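Local structure of COG0546: Predicted phosphatases (Streptococcus pneumoniae, 2AH5) at residues T5-D10 with E94-S99; G13-S18 with L120-F125. The protein is of uncharacterised function but, as a haloacid dehalogenase-like hydrolase, is predicted to act as a phosphatase. All coordinates share one frame; numbering follows the deposited sequence.

Interaction 1: T5-D10 with E94-S99; sequences TAIFFD and EELSSS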
ATOM      1  N   THR A   5      16.014  -2.697 -12.580  1.00 17.87           N
ATOM      2  CA  THR A   5      16.049  -1.387 -13.244  1.00 17.90           C
ATOM      3  C   THR A   5      14.886  -0.457 -12.851  1.00 17.01           C
ATOM      4  O   THR A   5      14.864   0.714 -13.247  1.00 18.06           O
ATOM      5  CB  THR A   5      16.057  -1.493 -14.787  1.00 18.44           C
ATOM      6  OG1 THR A   5      14.806  -2.027 -15.240  1.00 19.58           O
ATOM      7  CG2 THR A   5      17.204  -2.375 -15.296  1.00 20.42           C
ATOM      8  N   ALA A   6      13.937  -0.975 -12.074  1.00 15.76           N
ATOM      9  CA  ALA A   6      12.717  -0.244 -11.734  1.00 14.43           C
ATOM     10  C   ALA A   6      12.273  -0.646 -10.329  1.00 12.97           C
ATOM     11  O   ALA A   6      12.396  -1.813  -9.935  1.00 13.38           O
ATOM     12  CB  ALA A   6      11.633  -0.548 -12.728  1.00 14.27           C
ATOM     13  N   ILE A   7      11.787   0.329  -9.581  1.00 12.78           N
ATOM     14  CA  ILE A   7      11.388   0.100  -8.198  1.00 12.64           C
ATOM     15  C   ILE A   7       9.904   0.443  -8.001  1.00 12.84           C
ATOM     16  O   ILE A   7       9.467   1.552  -8.356  1.00 12.22           O
ATOM     17  CB  ILE A   7      12.259   0.904  -7.205  1.00 12.17           C
ATOM     18  CG1 ILE A   7      13.761   0.604  -7.404  1.00 11.46           C
ATOM     19  CG2 ILE A   7      11.806   0.609  -5.777  1.00 14.09           C
ATOM     20  CD1 ILE A   7      14.689   1.336  -6.399  1.00 13.45           C
ATOM     21  N   PHE A   8       9.132  -0.529  -7.487  1.00 11.76           N
ATOM     22  CA  PHE A   8       7.692  -0.366  -7.222  1.00 12.37           C
ATOM     23  C   PHE A   8       7.475  -0.164  -5.713  1.00 12.21           C
ATOM     24  O   PHE A   8       8.077  -0.869  -4.906  1.00 12.60           O
ATOM     25  CB  PHE A   8       6.895  -1.621  -7.639  1.00 12.29           C
ATOM     26  CG  PHE A   8       6.950  -1.949  -9.114  1.00 11.07           C
ATOM     27  CD1 PHE A   8       7.474  -1.050 -10.049  1.00 12.20           C
ATOM     28  CD2 PHE A   8       6.401  -3.158  -9.569  1.00 12.45           C
ATOM     29  CE1 PHE A   8       7.487  -1.362 -11.420  1.00 12.26           C
ATOM     30  CE2 PHE A   8       6.394  -3.471 -10.944  1.00 14.29           C
ATOM     31  CZ  PHE A   8       6.943  -2.588 -11.861  1.00 13.19           C
ATOM     32  N   PHE A   9       6.552   0.720  -5.351  1.00 12.61           N
ATOM     33  CA  PHE A   9       6.253   0.981  -3.954  1.00 12.51           C
ATOM     34  C   PHE A   9       4.772   0.746  -3.673  1.00 12.63           C
ATOM     35  O   PHE A   9       3.930   1.171  -4.475  1.00 12.60           O
ATOM     36  CB  PHE A   9       6.527   2.434  -3.648  1.00 13.52           C
ATOM     37  CG  PHE A   9       7.972   2.770  -3.572  1.00 13.63           C
ATOM     38  CD1 PHE A   9       8.662   3.100  -4.718  1.00 16.76           C
ATOM     39  CD2 PHE A   9       8.621   2.774  -2.353  1.00 16.01           C
ATOM     40  CE1 PHE A   9      10.010   3.437  -4.649  1.00 17.49           C
ATOM     41  CE2 PHE A   9       9.982   3.134  -2.272  1.00 17.96           C
ATOM     42  CZ  PHE A   9      10.653   3.449  -3.427  1.00 16.17           C
ATOM     43  N   ASP A  10       4.446   0.076  -2.565  1.00 12.79           N
ATOM     44  CA  ASP A  10       3.081   0.168  -1.999  1.00 14.00           C
ATOM     45  C   ASP A  10       2.941   1.619  -1.468  1.00 14.09           C
ATOM     46  O   ASP A  10       3.941   2.299  -1.267  1.00 14.02           O
ATOM     47  CB  ASP A  10       2.866  -0.856  -0.852  1.00 14.06           C
ATOM     48  CG  ASP A  10       1.370  -1.174  -0.601  1.00 18.18           C
ATOM     49  OD1 ASP A  10       0.473  -0.514  -1.180  1.00 21.35           O
ATOM     50  OD2 ASP A  10       1.079  -2.105   0.192  1.00 23.03           O
ATOM     51  N   GLU A  94      14.119  10.771  -2.797  1.00 14.74           N
ATOM     52  CA  GLU A  94      15.121  11.622  -3.471  1.00 16.84           C
ATOM     53  C   GLU A  94      16.321  10.771  -3.867  1.00 16.56           C
ATOM     54  O   GLU A  94      16.805  10.834  -5.002  1.00 16.42           O
ATOM     55  CB  GLU A  94      15.592  12.767  -2.545  1.00 16.46           C
ATOM     56  CG  GLU A  94      14.589  13.824  -2.201  1.00 20.70           C
ATOM     57  CD  GLU A  94      15.126  14.817  -1.154  1.00 21.00           C
ATOM     58  OE1 GLU A  94      15.574  14.380  -0.048  1.00 26.19           O
ATOM     59  OE2 GLU A  94      15.064  16.047  -1.419  1.00 27.18           O
ATOM     60  N   GLU A  95      16.784   9.928  -2.944  1.00 16.83           N
ATOM     61  CA  GLU A  95      17.955   9.098  -3.205  1.00 17.46           C
ATOM     62  C   GLU A  95      17.711   8.041  -4.279  1.00 16.82           C
ATOM     63  O   GLU A  95      18.481   7.949  -5.235  1.00 17.50           O
ATOM     64  CB  GLU A  95      18.445   8.454  -1.907  1.00 17.74           C
ATOM     65  CG  GLU A  95      19.106   9.447  -0.947  1.00 20.64           C
ATOM     66  CD  GLU A  95      20.303  10.145  -1.597  1.00 26.99           C
ATOM     67  OE1 GLU A  95      21.237   9.430  -2.016  1.00 27.27           O
ATOM     68  OE2 GLU A  95      20.289  11.391  -1.714  1.00 27.54           O
ATOM     69  N   LEU A  96      16.629   7.273  -4.154  1.00 15.51           N
ATOM     70  CA  LEU A  96      16.349   6.212  -5.145  1.00 14.86           C
ATOM     71  C   LEU A  96      15.988   6.786  -6.519  1.00 15.46           C
ATOM     72  O   LEU A  96      16.491   6.292  -7.526  1.00 14.51           O
ATOM     73  CB  LEU A  96      15.250   5.256  -4.662  1.00 15.08           C
ATOM     74  CG  LEU A  96      15.624   4.241  -3.586  1.00 16.06           C
ATOM     75  CD1 LEU A  96      14.356   3.512  -3.092  1.00 17.81           C
ATOM     76  CD2 LEU A  96      16.638   3.214  -4.077  1.00 16.65           C
ATOM     77  N   SER A  97      15.176   7.847  -6.539  1.00 16.97           N
ATOM     78  CA  SER A  97      14.714   8.458  -7.806  1.00 18.95           C
ATOM     79  C   SER A  97      15.850   9.008  -8.656  1.00 20.25           C
ATOM     80  O   SER A  97      15.714   9.107  -9.887  1.00 20.31           O
ATOM     81  CB  SER A  97      13.692   9.556  -7.535  1.00 19.41           C
ATOM     82  OG  SER A  97      14.330  10.664  -6.942  1.00 22.05           O
ATOM     83  N   SER A  98      16.971   9.356  -8.013  1.00 20.89           N
ATOM     84  CA  SER A  98      18.147   9.802  -8.744  1.00 22.62           C
ATOM     85  C   SER A  98      18.893   8.669  -9.471  1.00 22.14           C
ATOM     86  O   SER A  98      19.747   8.947 -10.304  1.00 23.56           O
ATOM     87  CB  SER A  98      19.083  10.645  -7.857  1.00 22.54           C
ATOM     88  OG  SER A  98      19.723   9.861  -6.869  1.00 27.44           O
ATOM     89  N   SER A  99      18.550   7.404  -9.195  1.00 20.75           N
ATOM     90  CA  SER A  99      19.189   6.259  -9.855  1.00 19.99           C
ATOM     91  C   SER A  99      18.217   5.291 -10.543  1.00 18.86           C
ATOM     92  O   SER A  99      18.631   4.443 -11.341  1.00 18.75           O
ATOM     93  CB  SER A  99      20.033   5.457  -8.845  1.00 20.92           C
ATOM     94  OG  SER A  99      21.049   6.269  -8.270  1.00 23.14           O
TER
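Leu96 of helix 89-97 sets its two methyls, CD1 and CD2, against the side chains that Ile7 and Phe9 raise from the same face of strand 6-9. The contact between the two segments is wholly apolar, and no hydrogen bond crosses it. Ile7 does its part with CD1: the extended arm (chi2 -178°) carries this methyl out to 3.6 Å from Leu96 CD2, and the two side chains cross at about a right angle. Ile7 CD1 also comes within 4.0 Å of Leu96 CD1, so one isoleucine methyl meets both branches of the leucine. Phe9 is touched at its edge rather than over a face, its CZ lying 3.7 Å from Leu96 CD1, which sits near the ring plane. Strand 6-9 is a central strand of the parallel sheet of this Rossmann-like HAD core, and helix 89-97 covers one face of it, leading through Tyr100 and Pro101 into the neighbouring strand 102-106. Phe8, between the two touching residues, packs instead on Ile143, Ala146 and Leu147 of helix 139-149. Asp10 follows directly on the strand; with Asp12 and Thr14 it fits the DxDx(T/V) signature of HAD enzymes, in which the first aspartate is the nucleophile, and its carboxylate lies close to those of Asp162 and Asp166. Within 94-99, Ser98 OG donates to Glu95 O at 2.8 Å, with the donor tilted 30° out of the carbonyl plane, and Ser99 N donates to Leu96 O at 2.9 Å.

Interaction 2: G13-S18 with L120-F125; sequences GTLVDS and LEIHHF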
ATOM      1  N   GLY A  13       0.869   2.493   4.340  1.00 15.12           N
ATOM      2  CA  GLY A  13       1.638   1.591   5.179  1.00 14.82           C
ATOM      3  C   GLY A  13       3.090   1.444   4.787  1.00 14.36           C
ATOM      4  O   GLY A  13       3.845   0.799   5.484  1.00 14.53           O
ATOM      5  N   THR A  14       3.480   2.057   3.671  1.00 13.51           N
ATOM      6  CA  THR A  14       4.863   1.995   3.208  1.00 13.13           C
ATOM      7  C   THR A  14       5.426   3.420   3.045  1.00 13.16           C
ATOM      8  O   THR A  14       6.304   3.842   3.806  1.00 13.68           O
ATOM      9  CB  THR A  14       4.937   1.188   1.881  1.00 13.56           C
ATOM     10  OG1 THR A  14       4.570  -0.174   2.135  1.00 15.79           O
ATOM     11  CG2 THR A  14       6.325   1.237   1.290  1.00 13.05           C
ATOM     12  N   LEU A  15       4.892   4.170   2.084  1.00 12.13           N
ATOM     13  CA  LEU A  15       5.257   5.576   1.912  1.00 11.50           C
ATOM     14  C   LEU A  15       4.464   6.457   2.880  1.00 11.89           C
ATOM     15  O   LEU A  15       4.997   7.421   3.456  1.00 12.15           O
ATOM     16  CB  LEU A  15       4.997   6.023   0.463  1.00 11.45           C
ATOM     17  CG  LEU A  15       5.760   5.248  -0.611  1.00 11.19           C
ATOM     18  CD1 LEU A  15       5.231   5.543  -2.004  1.00 13.67           C
ATOM     19  CD2 LEU A  15       7.253   5.554  -0.523  1.00 13.82           C
ATOM     20  N   VAL A  16       3.202   6.084   3.073  1.00 11.97           N
ATOM     21  CA  VAL A  16       2.235   6.982   3.688  1.00 12.18           C
ATOM     22  C   VAL A  16       1.678   6.368   4.954  1.00 12.23           C
ATOM     23  O   VAL A  16       1.130   5.271   4.922  1.00 11.54           O
ATOM     24  CB  VAL A  16       1.081   7.389   2.708  1.00 12.23           C
ATOM     25  CG1 VAL A  16       0.089   8.282   3.443  1.00 11.95           C
ATOM     26  CG2 VAL A  16       1.662   8.148   1.484  1.00 14.09           C
ATOM     27  N   ASP A  17       1.841   7.080   6.068  1.00 12.76           N
ATOM     28  CA  ASP A  17       1.140   6.738   7.283  1.00 12.37           C
ATOM     29  C   ASP A  17      -0.290   7.270   7.214  1.00 12.30           C
ATOM     30  O   ASP A  17      -0.600   8.370   7.709  1.00 12.48           O
ATOM     31  CB  ASP A  17       1.867   7.252   8.549  1.00 13.21           C
ATOM     32  CG  ASP A  17       1.203   6.766   9.818  1.00 16.00           C
ATOM     33  OD1 ASP A  17       0.130   6.133   9.712  1.00 15.03           O
ATOM     34  OD2 ASP A  17       1.739   7.004  10.916  1.00 18.31           O
ATOM     35  N   SER A  18      -1.157   6.459   6.623  1.00 12.22           N
ATOM     36  CA  SER A  18      -2.552   6.846   6.400  1.00 13.05           C
ATOM     37  C   SER A  18      -3.424   6.386   7.585  1.00 13.45           C
ATOM     38  O   SER A  18      -4.660   6.439   7.495  1.00 13.95           O
ATOM     39  CB  SER A  18      -3.046   6.216   5.098  1.00 13.47           C
ATOM     40  OG  SER A  18      -2.581   4.875   4.988  1.00 14.75           O
ATOM     41  N   LEU A 120       0.533  14.858  -0.532  1.00 16.24           N
ATOM     42  CA  LEU A 120       1.664  14.683   0.373  1.00 15.90           C
ATOM     43  C   LEU A 120       2.987  15.051  -0.270  1.00 15.46           C
ATOM     44  O   LEU A 120       4.056  14.878   0.343  1.00 14.95           O
ATOM     45  CB  LEU A 120       1.683  13.259   0.927  1.00 16.79           C
ATOM     46  CG  LEU A 120       0.493  12.981   1.862  1.00 17.29           C
ATOM     47  CD1 LEU A 120       0.430  11.506   2.195  1.00 17.01           C
ATOM     48  CD2 LEU A 120       0.485  13.823   3.159  1.00 21.45           C
ATOM     49  N   GLU A 121       2.880  15.608  -1.479  1.00 14.70           N
ATOM     50  CA  GLU A 121       4.016  16.203  -2.221  1.00 15.01           C
ATOM     51  C   GLU A 121       5.046  15.188  -2.721  1.00 14.41           C
ATOM     52  O   GLU A 121       6.222  15.528  -2.880  1.00 14.19           O
ATOM     53  CB  GLU A 121       4.668  17.306  -1.355  1.00 15.59           C
ATOM     54  CG  GLU A 121       3.601  18.271  -0.857  1.00 19.53           C
ATOM     55  CD  GLU A 121       4.127  19.578  -0.295  1.00 25.05           C
ATOM     56  OE1 GLU A 121       5.322  19.672   0.053  1.00 25.75           O
ATOM     57  OE2 GLU A 121       3.298  20.503  -0.192  1.00 25.58           O
ATOM     58  N   ILE A 122       4.594  13.962  -3.001  1.00 12.78           N
ATOM     59  CA  ILE A 122       5.500  12.889  -3.457  1.00 13.16           C
ATOM     60  C   ILE A 122       5.196  12.410  -4.887  1.00 12.52           C
ATOM     61  O   ILE A 122       5.966  11.633  -5.454  1.00 13.89           O
ATOM     62  CB  ILE A 122       5.574  11.690  -2.467  1.00 12.39           C
ATOM     63  CG1 ILE A 122       4.217  10.972  -2.299  1.00 12.36           C
ATOM     64  CG2 ILE A 122       6.187  12.156  -1.101  1.00 13.05           C
ATOM     65  CD1 ILE A 122       4.350   9.555  -1.688  1.00 14.34           C
ATOM     66  N   HIS A 123       4.120  12.922  -5.474  1.00 13.63           N
ATOM     67  CA  HIS A 123       3.684  12.513  -6.819  1.00 14.03           C
ATOM     68  C   HIS A 123       4.855  12.669  -7.799  1.00 14.05           C
ATOM     69  O   HIS A 123       5.095  11.828  -8.681  1.00 14.23           O
ATOM     70  CB  HIS A 123       2.459  13.365  -7.262  1.00 14.46           C
ATOM     71  CG  HIS A 123       1.860  12.950  -8.577  1.00 17.48           C
ATOM     72  ND1 HIS A 123       2.512  13.118  -9.780  1.00 21.31           N
ATOM     73  CD2 HIS A 123       0.659  12.394  -8.876  1.00 18.95           C
ATOM     74  CE1 HIS A 123       1.747  12.668 -10.763  1.00 21.46           C
ATOM     75  NE2 HIS A 123       0.622  12.215 -10.239  1.00 20.89           N
ATOM     76  N   HIS A 124       5.616  13.742  -7.622  1.00 14.43           N
ATOM     77  CA  HIS A 124       6.643  14.068  -8.594  1.00 14.38           C
ATOM     78  C   HIS A 124       7.860  13.109  -8.655  1.00 13.80           C
ATOM     79  O   HIS A 124       8.662  13.159  -9.618  1.00 15.99           O
ATOM     80  CB  HIS A 124       7.082  15.516  -8.408  1.00 14.70           C
ATOM     81  CG  HIS A 124       7.919  15.748  -7.189  1.00 13.06           C
ATOM     82  ND1 HIS A 124       7.366  15.944  -5.945  1.00 13.86           N
ATOM     83  CD2 HIS A 124       9.261  15.842  -7.023  1.00 14.70           C
ATOM     84  CE1 HIS A 124       8.328  16.136  -5.061  1.00 16.04           C
ATOM     85  NE2 HIS A 124       9.488  16.064  -5.684  1.00 15.30           N
ATOM     86  N   PHE A 125       8.006  12.244  -7.658  1.00 12.25           N
ATOM     87  CA  PHE A 125       9.104  11.281  -7.636  1.00 12.33           C
ATOM     88  C   PHE A 125       8.833  10.054  -8.510  1.00 12.09           C
ATOM     89  O   PHE A 125       9.721   9.225  -8.686  1.00 14.50           O
ATOM     90  CB  PHE A 125       9.352  10.778  -6.221  1.00 11.76           C
ATOM     91  CG  PHE A 125       9.947  11.804  -5.310  1.00 12.60           C
ATOM     92  CD1 PHE A 125      11.264  12.233  -5.483  1.00 14.58           C
ATOM     93  CD2 PHE A 125       9.192  12.352  -4.297  1.00 14.19           C
ATOM     94  CE1 PHE A 125      11.821  13.177  -4.630  1.00 15.26           C
ATOM     95  CE2 PHE A 125       9.729  13.297  -3.451  1.00 14.44           C
ATOM     96  CZ  PHE A 125      11.038  13.705  -3.599  1.00 11.78           C
TER
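Val16 and Leu120 reach toward each other tip to tip, and beside them Leu15 meets Ile122. Followed outward, Val16 begins with CB, 4.2 Å from Leu120 CD1. Val16 CG1 is turned anti to the backbone N (chi1 178°) and presses on Leu120 CD1 at 3.5 Å, tighter than usual for two carbons. Val16 CG2, anti to the carbonyl carbon, stands almost as near, 3.6 Å from Leu120 CD1, so the leucine methyl is seated in the fork of the valine; Val16 CG2 also approaches Ile122 CD1 more loosely, at 4.4 Å. Ile122 CD1 in turn lies 4.1 Å from Leu15 CD1 and 4.2 Å from Leu15 CB as the two side chains pass at a slant. Leu85 of strand 84-85, the antiparallel partner of strand 16-17, touches Val16, Leu120 and Ile122 alike. The chain of 120-125 is turned into place by a Schellman motif ending helix 110-119: Glu121, with positive phi, is its C-prime residue, and Ile122 N bonds back to Ala117 O. On the other segment, Gly13 N donates to Val16 O, and Thr14 OG1 is hydrogen-bonded to Asp162 OD1. The arrangement thus lays the loop that follows helix 110-119 against Leu15 and short strand 16-17, just after the probable DxDx(T/V) motif, the region that in HAD phosphatases leads from the active site into the cap.

From the N terminus, the chain runs along strand 6-9, passes the probable DxDx(T/V) loop and reaches strand 16-17, so both contacts begin within a few residues of each other. It then makes a long excursion through the helices between 19 and 79. Interaction 1 closes its loop when helix 89-97 returns over strand 6-9; interaction 2 closes later, after strand 102-106 and helix 110-119, joining Leu15 and strand 16-17 to the loop beyond that helix. The two loops therefore cross rather than nest. Their centres lie about 13 Å apart, and they touch in two places: Phe9 and Asp10 pack on Leu15, while Phe125 lies against Glu94 and Ser97.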